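Local coordinates for protein glutamate racemase (Escherichia coli, PDB 2JFN) that belongs to the Asp/Glu/hydantoin racemase family and holds glutamic acid and uridine-5'-diphosphate-N-acetylmuramoyl-L-alanine in separate pockets, at residues A[49-55]-A[252-258]. Sequence-based numbering, arbitrary orientation.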
loop_
_atom_site.group_PDB
_atom_site.type_symbol
_atom_site.label_atom_id
_atom_site.label_comp_id
_atom_site.label_asym_id
_atom_site.label_seq_id
_atom_site.Cartn_x
_atom_site.Cartn_y
_atom_site.Cartn_z
ATOM N N TYR A 49 7.551 11.631 9.817
ATOM C CA TYR A 49 6.525 10.770 9.257
ATOM C C TYR A 49 5.250 10.662 10.080
ATOM O O TYR A 49 5.274 10.624 11.314
ATOM C CB TYR A 49 7.074 9.356 9.033
ATOM C CG TYR A 49 8.107 9.239 7.932
ATOM C CD1 TYR A 49 9.470 9.201 8.225
ATOM C CD2 TYR A 49 7.715 9.139 6.596
ATOM C CE1 TYR A 49 10.430 9.056 7.209
ATOM C CE2 TYR A 49 8.658 8.999 5.574
ATOM C CZ TYR A 49 10.014 8.956 5.889
ATOM O OH TYR A 49 10.939 8.797 4.875
ATOM N N ILE A 50 4.136 10.621 9.367
ATOM C CA ILE A 50 2.835 10.446 9.979
ATOM C C ILE A 50 2.240 9.253 9.253
ATOM O O ILE A 50 2.146 9.258 8.022
ATOM C CB ILE A 50 1.904 11.647 9.737
ATOM C CG1 ILE A 50 2.480 12.908 10.387
ATOM C CG2 ILE A 50 0.514 11.342 10.300
ATOM C CD1 ILE A 50 1.790 14.184 9.923
ATOM N N TYR A 51 1.874 8.220 10.001
ATOM C CA TYR A 51 1.249 7.054 9.397
ATOM C C TYR A 51 -0.201 7.072 9.846
ATOM O O TYR A 51 -0.487 7.176 11.040
ATOM C CB TYR A 51 1.908 5.750 9.859
ATOM C CG TYR A 51 1.386 4.538 9.103
ATOM C CD1 TYR A 51 0.421 3.695 9.655
ATOM C CD2 TYR A 51 1.811 4.283 7.799
ATOM C CE1 TYR A 51 -0.115 2.627 8.916
ATOM C CE2 TYR A 51 1.288 3.220 7.056
ATOM C CZ TYR A 51 0.326 2.400 7.613
ATOM O OH TYR A 51 -0.204 1.378 6.844
ATOM N N ALA A 52 -1.119 6.988 8.892
ATOM C CA ALA A 52 -2.536 6.986 9.228
ATOM C C ALA A 52 -3.218 5.796 8.575
ATOM O O ALA A 52 -3.034 5.540 7.382
ATOM C CB ALA A 52 -3.189 8.284 8.760
ATOM N N PHE A 53 -3.990 5.058 9.361
ATOM C CA PHE A 53 -4.707 3.918 8.820
ATOM C C PHE A 53 -6.180 3.967 9.232
ATOM O O PHE A 53 -6.520 4.292 10.375
ATOM C CB PHE A 53 -4.026 2.594 9.234
ATOM C CG PHE A 53 -3.940 2.366 10.723
ATOM C CD1 PHE A 53 -4.779 1.443 11.345
ATOM C CD2 PHE A 53 -2.993 3.037 11.493
ATOM C CE1 PHE A 53 -4.675 1.188 12.713
ATOM C CE2 PHE A 53 -2.877 2.794 12.867
ATOM C CZ PHE A 53 -3.723 1.865 13.477
ATOM N N ASP A 54 -7.051 3.665 8.274
ATOM C CA ASP A 54 -8.493 3.692 8.502
ATOM C C ASP A 54 -9.033 2.370 9.041
ATOM O O ASP A 54 -9.685 1.617 8.319
ATOM C CB ASP A 54 -9.210 4.045 7.195
ATOM C CG ASP A 54 -10.672 4.401 7.411
ATOM O OD1 ASP A 54 -11.149 4.310 8.567
ATOM O OD2 ASP A 54 -11.340 4.772 6.423
ATOM N N ASN A 55 -8.784 2.097 10.320
ATOM C CA ASN A 55 -9.254 0.857 10.913
ATOM C C ASN A 55 -10.775 0.835 11.036
ATOM O O ASN A 55 -11.360 -0.221 11.244
ATOM C CB ASN A 55 -8.592 0.629 12.282
ATOM C CG ASN A 55 -8.926 1.712 13.292
ATOM O OD1 ASN A 55 -8.760 2.907 13.029
ATOM N ND2 ASN A 55 -9.391 1.296 14.467
ATOM N N ASN A 252 7.943 10.939 14.972
ATOM C CA ASN A 252 7.000 10.278 14.079
ATOM C C ASN A 252 5.776 9.837 14.864
ATOM O O ASN A 252 5.885 9.428 16.015
ATOM C CB ASN A 252 7.637 9.052 13.420
ATOM C CG ASN A 252 8.868 9.396 12.618
ATOM O OD1 ASN A 252 8.974 10.488 12.057
ATOM N ND2 ASN A 252 9.801 8.458 12.541
ATOM N N ILE A 253 4.611 9.911 14.237
ATOM C CA ILE A 253 3.386 9.517 14.920
ATOM C C ILE A 253 2.446 8.710 14.022
ATOM O O ILE A 253 2.420 8.889 12.799
ATOM C CB ILE A 253 2.652 10.773 15.452
ATOM C CG1 ILE A 253 1.424 10.371 16.268
ATOM C CG2 ILE A 253 2.246 11.664 14.294
ATOM C CD1 ILE A 253 0.681 11.560 16.839
ATOM N N ALA A 254 1.696 7.798 14.637
ATOM C CA ALA A 254 0.736 6.978 13.912
ATOM C C ALA A 254 -0.666 7.379 14.361
ATOM O O ALA A 254 -0.901 7.612 15.552
ATOM C CB ALA A 254 0.977 5.493 14.195
ATOM N N PHE A 255 -1.580 7.476 13.403
ATOM C CA PHE A 255 -2.972 7.830 13.679
ATOM C C PHE A 255 -3.924 6.704 13.277
ATOM O O PHE A 255 -3.814 6.144 12.183
ATOM C CB PHE A 255 -3.406 9.064 12.883
ATOM C CG PHE A 255 -2.878 10.368 13.407
ATOM C CD1 PHE A 255 -2.202 11.238 12.558
ATOM C CD2 PHE A 255 -3.090 10.745 14.729
ATOM C CE1 PHE A 255 -1.741 12.470 13.011
ATOM C CE2 PHE A 255 -2.635 11.980 15.200
ATOM C CZ PHE A 255 -1.956 12.845 14.338
ATOM N N CYS A 256 -4.861 6.368 14.154
ATOM C CA CYS A 256 -5.874 5.377 13.802
ATOM C C CYS A 256 -7.165 6.202 13.805
ATOM O O CYS A 256 -7.176 7.329 14.311
ATOM C CB CYS A 256 -5.935 4.239 14.829
ATOM S SG CYS A 256 -6.301 4.739 16.520
ATOM N N MET A 257 -8.246 5.677 13.237
ATOM C CA MET A 257 -9.490 6.446 13.219
ATOM C C MET A 257 -10.379 6.109 14.415
ATOM O O MET A 257 -11.352 6.808 14.695
ATOM C CB MET A 257 -10.248 6.218 11.905
ATOM C CG MET A 257 -9.441 6.575 10.652
ATOM S SD MET A 257 -8.590 8.190 10.721
ATOM C CE MET A 257 -6.919 7.715 10.220
ATOM N N ALA A 258 -10.024 5.046 15.124
ATOM C CA ALA A 258 -10.762 4.620 16.306
ATOM C C ALA A 258 -9.805 3.842 17.192
ATOM O O ALA A 258 -9.121 2.932 16.726
ATOM C CB ALA A 258 -11.947 3.740 15.914
#
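Tyr-51 lies between Ile-253 and Phe-255 in a parallel strand pair. Tyr-51 N donates to Ile-253 O (2.9 Å), and Tyr-51 O accepts from Phe-255 N. The ladder runs on through Ile-253 N to Tyr-49 O and Phe-53 N to Phe-255 O. The middle is buried and tightly packed. On one face, Ile-50 CG2 meets Phe-255 CD1 at 3.5 Å, and Ala-52 CB touches Met-257 CE at 4.0 Å. On the other, Phe-53 CG sits between its backbone N and carbonyl carbon (chi1 60°). That turns the ring over strand 253-256, with Cys-256 CA 4.2 Å from the ring centroid, a CH-pi contact over the face. Asn-252 at one end, and Asn-55 and Ala-258 at the other, are partly exposed; here side-chain amides supply the bonds. Asn-252 OD1 accepts Tyr-49 N (2.9 Å), which lies above the amide carbonyl plane. Asn-55 OD1 takes Met-257 N at 2.8 Å and, weakly, Ala-258 N. Asn-55 ND2 donates to Ala-258 O (2.8 Å). Strand 48-53 also pairs with strand 21-28, and strand 253-256 with strand 277-280, so the contact lies inside the sheet. The two asparagines continue the backbone pairing with side-chain bonds just before strand 253-256 begins and just past the end of both strands, which probably helps hold the register at both ends.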